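Local structure of TCR alpha chain (6LIR) at residues I16-S21 and L72-P77; F43-V48 and G59-S64; L128-I133 and T170-K175; K149-V154 and A165-T170. The protein pairs with a beta chain to form the chicken T-cell receptor, which probably recognises peptides presented by MHC molecules. One frame throughout, in Å; residues are numbered along the deposited sequence.

From the N terminus, the chain first enters contact 1: strand 16-21 waits some fifty residues for its partner, strand 69-74. Within that long loop lies contact 2, where strand 42-47 of the five-stranded sheet packs on strand 59-63 of the other sheet. Strands 59-63 and 69-74 are neighbours, so the two contacts touch, their centres about 10 Å apart. Both close before contact 3 opens in the second domain, about 38 Å from contact 1 between centres. There strand 128-134 joins strand 164-174, and the loop between them encloses contact 4, the hairpin 150-156 and 164-174. Contacts 3 and 4 share Thr170 and one sheet.

Contact 1: I16-S21 and L72-P77; sequences INITCS and LWLARP
Ile16, Ile18 and Leu72 carry the pairing of strand 16-21 with strand 69-74, antiparallel in the four-stranded sheet of the immunoglobulin V domain, the short strand axes 165° apart. Two hydrogen-bonded pairs fix the register. Ile18 N to Leu72 O and Leu72 N to Ile18 O are both 2.8 Å; the Ile16 and Leu74 pair, also bonded in both directions, is slightly longer, with Leu74 N to Ile16 O at 3.0 Å. The alternation then places Ile16, Ile18, Leu72 and Leu74 on one face of the sheet. On it Ile18 CD1 meets Leu74 CD1 at 3.9 Å, the two side chains slanting across each other, while the CB atoms of Ile18 and Leu72 stand 4.4 Å apart. Ile16 turns its CG2 branch to the other strand and touches Pro77 CG at 4.3 Å, just past the strand end. Tyr85 and Trp32 of the opposite sheet receive Ile18 and Leu72, evidence that this face lines the sandwich core; Cys20, two residues farther along, is tied to Cys87 by the disulfide. The other face carries the exposed non-hydrogen-bonded pair Asn17 and Trp73. With CG anti to the backbone N (chi1 170°), the Trp73 indole is laid against the backbone of Ile16 on the facing strand: Asn17 CB lies at the ring edge, in plane, and the N of Ile16 sits over one face, 3.4 Å from Trp73 CZ3.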
# COMPACT_ATOMS: atom_id res chain seq x y z
N ILE A 16 19.18 9.18 -2.53
CA ILE A 16 18.34 10.20 -1.91
C ILE A 16 18.46 10.12 -0.39
O ILE A 16 18.60 9.04 0.19
CB ILE A 16 16.86 10.08 -2.35
CG1 ILE A 16 16.06 11.30 -1.88
CG2 ILE A 16 16.25 8.77 -1.85
CD1 ILE A 16 14.66 11.38 -2.43
N ASN A 17 18.41 11.29 0.23
CA ASN A 17 18.53 11.46 1.67
C ASN A 17 17.15 11.66 2.28
O ASN A 17 16.36 12.49 1.79
CB ASN A 17 19.42 12.66 1.98
CG ASN A 17 19.98 12.62 3.39
OD1 ASN A 17 20.46 11.59 3.85
ND2 ASN A 17 19.92 13.75 4.08
N ILE A 18 16.85 10.93 3.34
CA ILE A 18 15.58 11.07 4.05
C ILE A 18 15.92 11.55 5.46
O ILE A 18 16.60 10.85 6.22
CB ILE A 18 14.79 9.76 4.09
CG1 ILE A 18 14.57 9.23 2.66
CG2 ILE A 18 13.44 9.96 4.77
CD1 ILE A 18 13.69 8.00 2.60
N THR A 19 15.49 12.77 5.78
CA THR A 19 15.83 13.41 7.05
C THR A 19 14.83 13.07 8.14
O THR A 19 13.70 12.64 7.89
CB THR A 19 15.91 14.93 6.89
OG1 THR A 19 14.63 15.44 6.51
CG2 THR A 19 16.94 15.31 5.83
N CYS A 20 15.24 13.35 9.38
CA CYS A 20 14.39 13.17 10.55
C CYS A 20 14.90 14.13 11.61
O CYS A 20 16.07 14.08 11.97
CB CYS A 20 14.42 11.72 11.05
SG CYS A 20 13.54 11.43 12.60
N SER A 21 14.02 15.03 12.07
CA SER A 21 14.38 16.11 12.97
C SER A 21 13.53 16.02 14.23
O SER A 21 12.30 15.95 14.15
CB SER A 21 14.19 17.46 12.29
OG SER A 21 14.20 18.52 13.23
N LEU A 72 18.72 9.12 6.75
CA LEU A 72 18.84 7.83 6.10
C LEU A 72 19.17 8.07 4.63
O LEU A 72 18.36 8.64 3.89
CB LEU A 72 17.56 7.02 6.23
CG LEU A 72 17.64 5.62 5.62
CD1 LEU A 72 18.62 4.76 6.40
CD2 LEU A 72 16.27 4.97 5.57
N TRP A 73 20.36 7.64 4.22
CA TRP A 73 20.80 7.79 2.84
C TRP A 73 20.62 6.45 2.13
O TRP A 73 21.15 5.44 2.58
CB TRP A 73 22.27 8.22 2.78
CG TRP A 73 22.87 8.17 1.38
CD1 TRP A 73 23.77 7.26 0.91
CD2 TRP A 73 22.60 9.08 0.30
NE1 TRP A 73 24.08 7.55 -0.40
CE2 TRP A 73 23.38 8.66 -0.80
CE3 TRP A 73 21.79 10.21 0.16
CZ2 TRP A 73 23.37 9.32 -2.02
CZ3 TRP A 73 21.78 10.87 -1.06
CH2 TRP A 73 22.56 10.42 -2.14
N LEU A 74 19.83 6.46 1.07
CA LEU A 74 19.68 5.29 0.20
C LEU A 74 20.62 5.47 -0.98
O LEU A 74 20.45 6.40 -1.77
CB LEU A 74 18.23 5.15 -0.27
CG LEU A 74 17.18 4.67 0.74
CD1 LEU A 74 16.76 5.79 1.68
CD2 LEU A 74 15.96 4.12 0.01
N ALA A 75 21.59 4.57 -1.12
CA ALA A 75 22.66 4.81 -2.10
C ALA A 75 22.25 4.43 -3.51
O ALA A 75 22.79 4.98 -4.48
CB ALA A 75 23.91 4.04 -1.71
N ARG A 76 21.32 3.49 -3.67
CA ARG A 76 20.98 2.98 -4.99
C ARG A 76 19.52 2.60 -5.09
O ARG A 76 19.20 1.42 -5.31
CB ARG A 76 21.84 1.77 -5.37
CG ARG A 76 22.97 2.16 -6.30
CD ARG A 76 23.91 1.00 -6.57
NE ARG A 76 25.29 1.46 -6.62
CZ ARG A 76 26.09 1.49 -5.56
NH1 ARG A 76 25.64 1.09 -4.38
NH2 ARG A 76 27.33 1.94 -5.68
N PRO A 77 18.60 3.54 -4.89
CA PRO A 77 17.18 3.18 -4.82
C PRO A 77 16.69 2.53 -6.10
O PRO A 77 16.98 2.99 -7.21
CB PRO A 77 16.48 4.53 -4.58
CG PRO A 77 17.59 5.50 -4.22
CD PRO A 77 18.77 5.00 -4.99

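Contact 2: F43-V48 and G59-S64; sequences FLVSAV and GRLSVS
Leu61 sends its CD2 methyl between two side chains of the facing strand, 3.7 Å from Ala47 CB and 3.9 Å from Val45 CG1. Val45, Ala47, Leu61 and Val63 all direct their CB atoms at the opposing segment, yet the strand axes come no nearer than 8.4 Å and no hydrogen bond crosses. That spacing identifies side-chain packing between two layers, with the strand directions 30° apart. The Val45 and Leu61 side chains slant past one another. Val45 CG1 sits between its own backbone N and carbonyl carbon (chi1 66°), and from there it also reaches Leu61 CB at 4.0 Å, touching the leucine both at its base and at one branch. Ala47, with a single methyl, meets the end of that same branch, and its CB is also 4.4 Å from Val63 CG2. Farther along, Val63 CG1 lies a loose 4.3 Å from Val48 O. Strand 29-35 borders the cluster, since Trp32 touches Leu61 and Ile30 touches Val63. The opposite side of strand 42-47 faces the partner subunit: Ser46 OG is hydrogen-bonded to Asn96 of the TCR beta chain, and Phe43 packs on Pro98 of that chain. This outward meeting is consistent with V-domain pairing, while the face-to-face packing of apolar residues from two sheets is that of the immunoglobulin beta-sandwich.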
# COMPACT_ATOMS: atom_id res chain seq x y z
N PHE A 43 11.83 -3.28 10.07
CA PHE A 43 13.07 -2.74 10.62
C PHE A 43 14.16 -2.67 9.56
O PHE A 43 14.35 -3.61 8.78
CB PHE A 43 13.53 -3.59 11.80
CG PHE A 43 14.83 -3.14 12.41
CD1 PHE A 43 14.90 -1.98 13.16
CD2 PHE A 43 15.99 -3.89 12.22
CE1 PHE A 43 16.10 -1.57 13.71
CE2 PHE A 43 17.19 -3.48 12.77
CZ PHE A 43 17.25 -2.32 13.51
N LEU A 44 14.88 -1.55 9.52
CA LEU A 44 15.99 -1.37 8.60
C LEU A 44 17.34 -1.28 9.30
O LEU A 44 18.26 -2.04 8.97
CB LEU A 44 15.79 -0.11 7.75
CG LEU A 44 14.56 -0.02 6.85
CD1 LEU A 44 14.56 1.31 6.11
CD2 LEU A 44 14.51 -1.18 5.88
N VAL A 45 17.48 -0.38 10.27
CA VAL A 45 18.77 -0.16 10.93
C VAL A 45 18.52 0.55 12.25
O VAL A 45 17.51 1.24 12.43
CB VAL A 45 19.72 0.65 10.01
CG1 VAL A 45 19.19 2.06 9.80
CG2 VAL A 45 21.14 0.66 10.54
N SER A 46 19.46 0.41 13.18
CA SER A 46 19.41 1.10 14.46
C SER A 46 20.82 1.55 14.83
O SER A 46 21.78 0.81 14.61
CB SER A 46 18.85 0.21 15.57
OG SER A 46 19.20 0.73 16.83
N ALA A 47 20.92 2.74 15.40
CA ALA A 47 22.21 3.27 15.83
C ALA A 47 22.03 4.16 17.04
O ALA A 47 20.95 4.70 17.29
CB ALA A 47 22.92 4.04 14.71
N VAL A 48 23.11 4.32 17.80
CA VAL A 48 23.14 5.25 18.92
C VAL A 48 23.94 6.51 18.61
O VAL A 48 23.68 7.56 19.20
CB VAL A 48 23.67 4.57 20.20
CG1 VAL A 48 22.83 3.34 20.54
CG2 VAL A 48 25.13 4.19 20.05
N GLY A 59 22.79 1.62 1.82
CA GLY A 59 22.96 3.02 2.17
C GLY A 59 23.60 3.17 3.54
O GLY A 59 24.31 2.28 4.00
N ARG A 60 23.30 4.29 4.18
CA ARG A 60 23.97 4.60 5.44
C ARG A 60 23.11 5.56 6.24
O ARG A 60 22.55 6.52 5.71
CB ARG A 60 25.36 5.21 5.19
CG ARG A 60 26.16 5.52 6.46
CD ARG A 60 27.66 5.44 6.22
NE ARG A 60 28.13 6.50 5.34
CZ ARG A 60 29.40 6.69 4.98
NH1 ARG A 60 30.34 5.87 5.42
NH2 ARG A 60 29.72 7.69 4.17
N LEU A 61 23.02 5.27 7.54
CA LEU A 61 22.35 6.12 8.51
C LEU A 61 23.40 6.95 9.23
O LEU A 61 24.41 6.40 9.69
CB LEU A 61 21.55 5.27 9.50
CG LEU A 61 21.17 5.95 10.81
CD1 LEU A 61 20.06 6.97 10.56
CD2 LEU A 61 20.75 4.92 11.86
N SER A 62 23.17 8.25 9.33
CA SER A 62 24.07 9.16 10.03
C SER A 62 23.29 9.90 11.10
O SER A 62 22.27 10.53 10.81
CB SER A 62 24.73 10.15 9.06
OG SER A 62 25.65 9.50 8.18
N VAL A 63 23.76 9.80 12.34
CA VAL A 63 23.17 10.47 13.50
C VAL A 63 23.96 11.73 13.80
O VAL A 63 25.19 11.70 13.89
CB VAL A 63 23.14 9.53 14.72
CG1 VAL A 63 22.73 10.30 15.98
CG2 VAL A 63 22.22 8.35 14.48
N SER A 64 23.25 12.85 13.97
CA SER A 64 23.89 14.12 14.27
C SER A 64 24.67 14.04 15.58
O SER A 64 24.36 13.24 16.47
CB SER A 64 22.86 15.24 14.34
OG SER A 64 22.15 15.35 13.12

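Contact 3: L128-I133 and T170-K175; sequences LEMCLI and TYWAKK
Tyr171 lays its ring over Cys131 in the four-stranded sheet of the second domain, consistent with the immunoglobulin-like constant domain of a receptor alpha chain. The strands run antiparallel, 160° apart, and Cys131 N donates to Tyr171 O at 2.8 Å. From CB the tyrosine takes the position between its backbone N and carbonyl carbon (chi1 64°), which swings the ring across the neighbouring strand. Cys131 CB is then over the ring centre, a CH-pi contact 12° off the normal. Along the ring, CD1 and CD2 stand 4.1 and 4.2 Å from Cys131 CB, CE1 and CE2 also meet it, and CE2 is 4.1 Å from Ile133 CD1, which approaches obliquely. CZ and OH come beside the sulfur, with Cys131 SG 3.6 Å from Tyr171 CZ. At the tip, OH is hydrogen-bonded to Gln179 O and Gly181 N, the residues just before and after Cys180, the disulfide partner of Cys131. A leucine in place of Tyr171 would probably uncover one side of this disulfide and leave those two backbone groups without their hydroxyl partner. The other face carries Met130, Thr170 and Trp172 and is turned to the TCR beta chain, whose Phe124 and Leu142 touch Met130 and Trp172. There Met130, bent at chi2 and chi3, brings its SD to 3.7 Å from Thr170 CB and its CE to 3.7 Å from Trp172 CB.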
# COMPACT_ATOMS: atom_id res chain seq x y z
N LEU A 128 -19.57 -0.74 -20.14
CA LEU A 128 -18.47 -0.07 -19.45
C LEU A 128 -17.24 -0.15 -20.34
O LEU A 128 -17.02 -1.16 -21.02
CB LEU A 128 -18.18 -0.73 -18.09
CG LEU A 128 -18.65 -0.03 -16.82
CD1 LEU A 128 -20.16 -0.08 -16.69
CD2 LEU A 128 -18.00 -0.67 -15.60
N GLU A 129 -16.44 0.91 -20.33
CA GLU A 129 -15.22 0.97 -21.11
C GLU A 129 -14.09 1.49 -20.23
O GLU A 129 -14.30 2.37 -19.39
CB GLU A 129 -15.37 1.88 -22.34
CG GLU A 129 -15.08 1.18 -23.65
CD GLU A 129 -15.26 2.10 -24.85
OE1 GLU A 129 -15.92 1.68 -25.83
OE2 GLU A 129 -14.74 3.24 -24.81
N MET A 130 -12.90 0.91 -20.41
CA MET A 130 -11.72 1.30 -19.64
C MET A 130 -10.67 1.87 -20.57
O MET A 130 -10.35 1.27 -21.60
CB MET A 130 -11.15 0.09 -18.88
CG MET A 130 -9.86 0.37 -18.12
SD MET A 130 -10.09 1.32 -16.61
CE MET A 130 -10.94 0.13 -15.58
N CYS A 131 -10.15 3.03 -20.22
CA CYS A 131 -9.12 3.68 -21.02
C CYS A 131 -7.75 3.38 -20.44
O CYS A 131 -7.51 3.64 -19.26
CB CYS A 131 -9.37 5.19 -21.10
SG CYS A 131 -8.35 6.13 -22.27
N LEU A 132 -6.86 2.85 -21.26
CA LEU A 132 -5.52 2.49 -20.82
C LEU A 132 -4.48 3.33 -21.56
O LEU A 132 -4.39 3.28 -22.79
CB LEU A 132 -5.29 1.00 -21.06
CG LEU A 132 -3.90 0.44 -20.74
CD1 LEU A 132 -3.56 0.49 -19.25
CD2 LEU A 132 -3.75 -0.98 -21.29
N ILE A 133 -3.68 4.07 -20.80
CA ILE A 133 -2.53 4.81 -21.32
C ILE A 133 -1.26 4.13 -20.83
O ILE A 133 -1.07 3.97 -19.62
CB ILE A 133 -2.57 6.29 -20.90
CG1 ILE A 133 -3.93 6.92 -21.25
CG2 ILE A 133 -1.45 7.06 -21.57
CD1 ILE A 133 -4.89 6.98 -20.07
N THR A 170 -5.16 4.65 -15.99
CA THR A 170 -6.46 4.16 -16.42
C THR A 170 -7.56 5.05 -15.87
O THR A 170 -7.42 5.67 -14.82
CB THR A 170 -6.74 2.72 -15.94
OG1 THR A 170 -6.47 2.61 -14.54
CG2 THR A 170 -5.88 1.72 -16.70
N TYR A 171 -8.67 5.08 -16.61
CA TYR A 171 -9.91 5.69 -16.16
C TYR A 171 -11.05 5.03 -16.92
O TYR A 171 -10.87 4.57 -18.05
CB TYR A 171 -9.92 7.22 -16.32
CG TYR A 171 -9.84 7.77 -17.73
CD1 TYR A 171 -10.98 7.92 -18.51
CD2 TYR A 171 -8.63 8.18 -18.27
CE1 TYR A 171 -10.91 8.44 -19.80
CE2 TYR A 171 -8.54 8.70 -19.55
CZ TYR A 171 -9.69 8.83 -20.31
OH TYR A 171 -9.61 9.34 -21.58
N TRP A 172 -12.21 4.95 -16.27
CA TRP A 172 -13.33 4.18 -16.79
C TRP A 172 -14.61 4.98 -16.62
O TRP A 172 -14.72 5.84 -15.74
CB TRP A 172 -13.47 2.84 -16.06
CG TRP A 172 -13.78 3.02 -14.61
CD1 TRP A 172 -12.89 3.21 -13.60
CD2 TRP A 172 -15.08 3.06 -14.02
NE1 TRP A 172 -13.55 3.35 -12.41
CE2 TRP A 172 -14.90 3.26 -12.63
CE3 TRP A 172 -16.38 2.94 -14.52
CZ2 TRP A 172 -15.97 3.35 -11.75
CZ3 TRP A 172 -17.44 3.02 -13.63
CH2 TRP A 172 -17.23 3.22 -12.26
N ALA A 173 -15.59 4.67 -17.47
CA ALA A 173 -16.88 5.36 -17.45
C ALA A 173 -17.87 4.54 -18.26
O ALA A 173 -17.47 3.64 -19.01
CB ALA A 173 -16.77 6.78 -18.01
N LYS A 174 -19.16 4.82 -18.06
CA LYS A 174 -20.18 4.27 -18.94
C LYS A 174 -19.78 4.47 -20.39
O LYS A 174 -19.25 5.53 -20.76
CB LYS A 174 -21.53 4.94 -18.66
CG LYS A 174 -22.09 4.70 -17.25
CD LYS A 174 -22.81 5.94 -16.73
CE LYS A 174 -23.14 5.86 -15.25
NZ LYS A 174 -22.56 7.00 -14.48
N LYS A 175 -19.98 3.43 -21.20
CA LYS A 175 -19.50 3.42 -22.58
C LYS A 175 -19.81 4.72 -23.31
O LYS A 175 -18.91 5.41 -23.80
CB LYS A 175 -20.10 2.23 -23.33
CG LYS A 175 -19.63 2.09 -24.77
CD LYS A 175 -19.93 0.71 -25.33
CE LYS A 175 -19.19 -0.37 -24.57
NZ LYS A 175 -19.47 -1.73 -25.12

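Contact 4: K149-V154 and A165-T170; sequences KTETVV and ASYLST
Val153 packs against the Tyr167 ring in the beta hairpin made by strands 150-156 and 164-174, at one edge of the second domain's sheet. Val153 CG2 lies over one face of the ring, offset toward the rim and 3.4 Å from Tyr167 CE2, a CH-pi contact 24° off the normal. Tyr167 CG lies beside the backbone N, opposite the carbonyl carbon (chi1 -82°), which brings the ring to Val153. Glu151, its chain extended beyond CG, comes to the ring edge instead: Glu151 CD is 3.8 Å from Tyr167 CD2, with carboxylate and ring planes 66° apart. With alanine in place of Tyr167, the Val153 methyl would probably lose its aromatic platform and a gap would open beside the Glu151 carboxylate. In the next shell, Tyr136 OH is hydrogen-bonded to both Glu151 OE1 and Ser169 OG, which is likely to limit the turning of the carboxylate, and Pro138 touches Tyr167. Beneath the side chains, three hydrogen-bonded pairs (Thr150 with Thr170, Thr152 with Leu168, Val154 with Ser166) set the register, six bonds in all, Thr152 N to Leu168 O being 2.8 Å. Thr150, Ser166 and Leu168 point to the other face, where the TCR beta chain binds: Thr150 OG1 is hydrogen-bonded to Asp169, and Ser166 OG to Arg186, both of the TCR beta chain. On this face Val154 crosses Leu168 nearly at a right angle, Val154 CG2 3.8 Å from Leu168 CD1.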
# COMPACT_ATOMS: atom_id res chain seq x y z
N LYS A 149 -8.78 9.38 -12.96
CA LYS A 149 -7.76 8.44 -13.43
C LYS A 149 -6.80 8.09 -12.30
O LYS A 149 -6.64 8.84 -11.33
CB LYS A 149 -6.98 9.00 -14.62
CG LYS A 149 -5.75 9.82 -14.24
CD LYS A 149 -6.12 11.23 -13.80
CE LYS A 149 -4.88 12.11 -13.79
NZ LYS A 149 -5.10 13.38 -13.07
N THR A 150 -6.18 6.91 -12.41
CA THR A 150 -5.16 6.46 -11.48
C THR A 150 -3.95 5.97 -12.27
O THR A 150 -4.06 5.57 -13.43
CB THR A 150 -5.68 5.35 -10.56
OG1 THR A 150 -6.48 4.43 -11.31
CG2 THR A 150 -6.52 5.95 -9.43
N GLU A 151 -2.78 6.00 -11.62
CA GLU A 151 -1.51 5.73 -12.28
C GLU A 151 -0.71 4.72 -11.47
O GLU A 151 -0.79 4.69 -10.25
CB GLU A 151 -0.70 7.04 -12.46
CG GLU A 151 0.75 6.83 -12.86
CD GLU A 151 1.49 8.14 -13.10
OE1 GLU A 151 1.54 8.58 -14.26
OE2 GLU A 151 2.03 8.72 -12.13
N THR A 152 0.06 3.90 -12.18
CA THR A 152 0.95 2.93 -11.54
C THR A 152 2.17 2.72 -12.42
O THR A 152 2.24 3.19 -13.55
CB THR A 152 0.25 1.59 -11.30
OG1 THR A 152 -1.14 1.81 -11.01
CG2 THR A 152 0.89 0.88 -10.14
N VAL A 153 3.15 2.00 -11.87
CA VAL A 153 4.33 1.54 -12.59
C VAL A 153 4.47 0.05 -12.33
O VAL A 153 4.33 -0.41 -11.19
CB VAL A 153 5.62 2.27 -12.15
CG1 VAL A 153 6.68 2.18 -13.23
CG2 VAL A 153 5.33 3.71 -11.79
N VAL A 154 4.74 -0.71 -13.39
CA VAL A 154 4.90 -2.15 -13.29
C VAL A 154 6.16 -2.55 -14.04
O VAL A 154 6.70 -1.79 -14.85
CB VAL A 154 3.68 -2.93 -13.84
CG1 VAL A 154 2.41 -2.53 -13.10
CG2 VAL A 154 3.54 -2.68 -15.33
N ALA A 165 10.45 -1.55 -17.13
CA ALA A 165 9.43 -0.83 -16.38
C ALA A 165 8.60 0.03 -17.32
O ALA A 165 9.10 0.53 -18.34
CB ALA A 165 10.06 0.04 -15.29
N SER A 166 7.34 0.23 -16.97
CA SER A 166 6.45 1.02 -17.79
C SER A 166 5.35 1.60 -16.91
O SER A 166 4.87 0.93 -15.99
CB SER A 166 5.83 0.19 -18.93
OG SER A 166 5.12 -0.92 -18.42
N TYR A 167 4.95 2.83 -17.21
CA TYR A 167 3.87 3.48 -16.50
C TYR A 167 2.55 3.10 -17.15
O TYR A 167 2.47 2.85 -18.35
CB TYR A 167 4.04 5.00 -16.53
CG TYR A 167 5.00 5.56 -15.51
CD1 TYR A 167 6.37 5.51 -15.72
CD2 TYR A 167 4.53 6.15 -14.34
CE1 TYR A 167 7.25 6.04 -14.78
CE2 TYR A 167 5.39 6.67 -13.41
CZ TYR A 167 6.75 6.61 -13.63
OH TYR A 167 7.62 7.13 -12.69
N LEU A 168 1.50 3.09 -16.33
CA LEU A 168 0.15 2.81 -16.81
C LEU A 168 -0.80 3.73 -16.08
O LEU A 168 -0.71 3.90 -14.86
CB LEU A 168 -0.26 1.35 -16.55
CG LEU A 168 0.68 0.21 -16.94
CD1 LEU A 168 0.19 -1.11 -16.34
CD2 LEU A 168 0.79 0.10 -18.45
N SER A 169 -1.72 4.34 -16.83
CA SER A 169 -2.80 5.14 -16.28
C SER A 169 -4.11 4.59 -16.81
O SER A 169 -4.18 4.12 -17.95
CB SER A 169 -2.64 6.63 -16.62
OG SER A 169 -1.75 7.26 -15.72
N THR A 170 -5.16 4.65 -15.99
CA THR A 170 -6.46 4.16 -16.42
C THR A 170 -7.56 5.05 -15.87
O THR A 170 -7.42 5.67 -14.82
CB THR A 170 -6.74 2.72 -15.94
OG1 THR A 170 -6.47 2.61 -14.54
CG2 THR A 170 -5.88 1.72 -16.70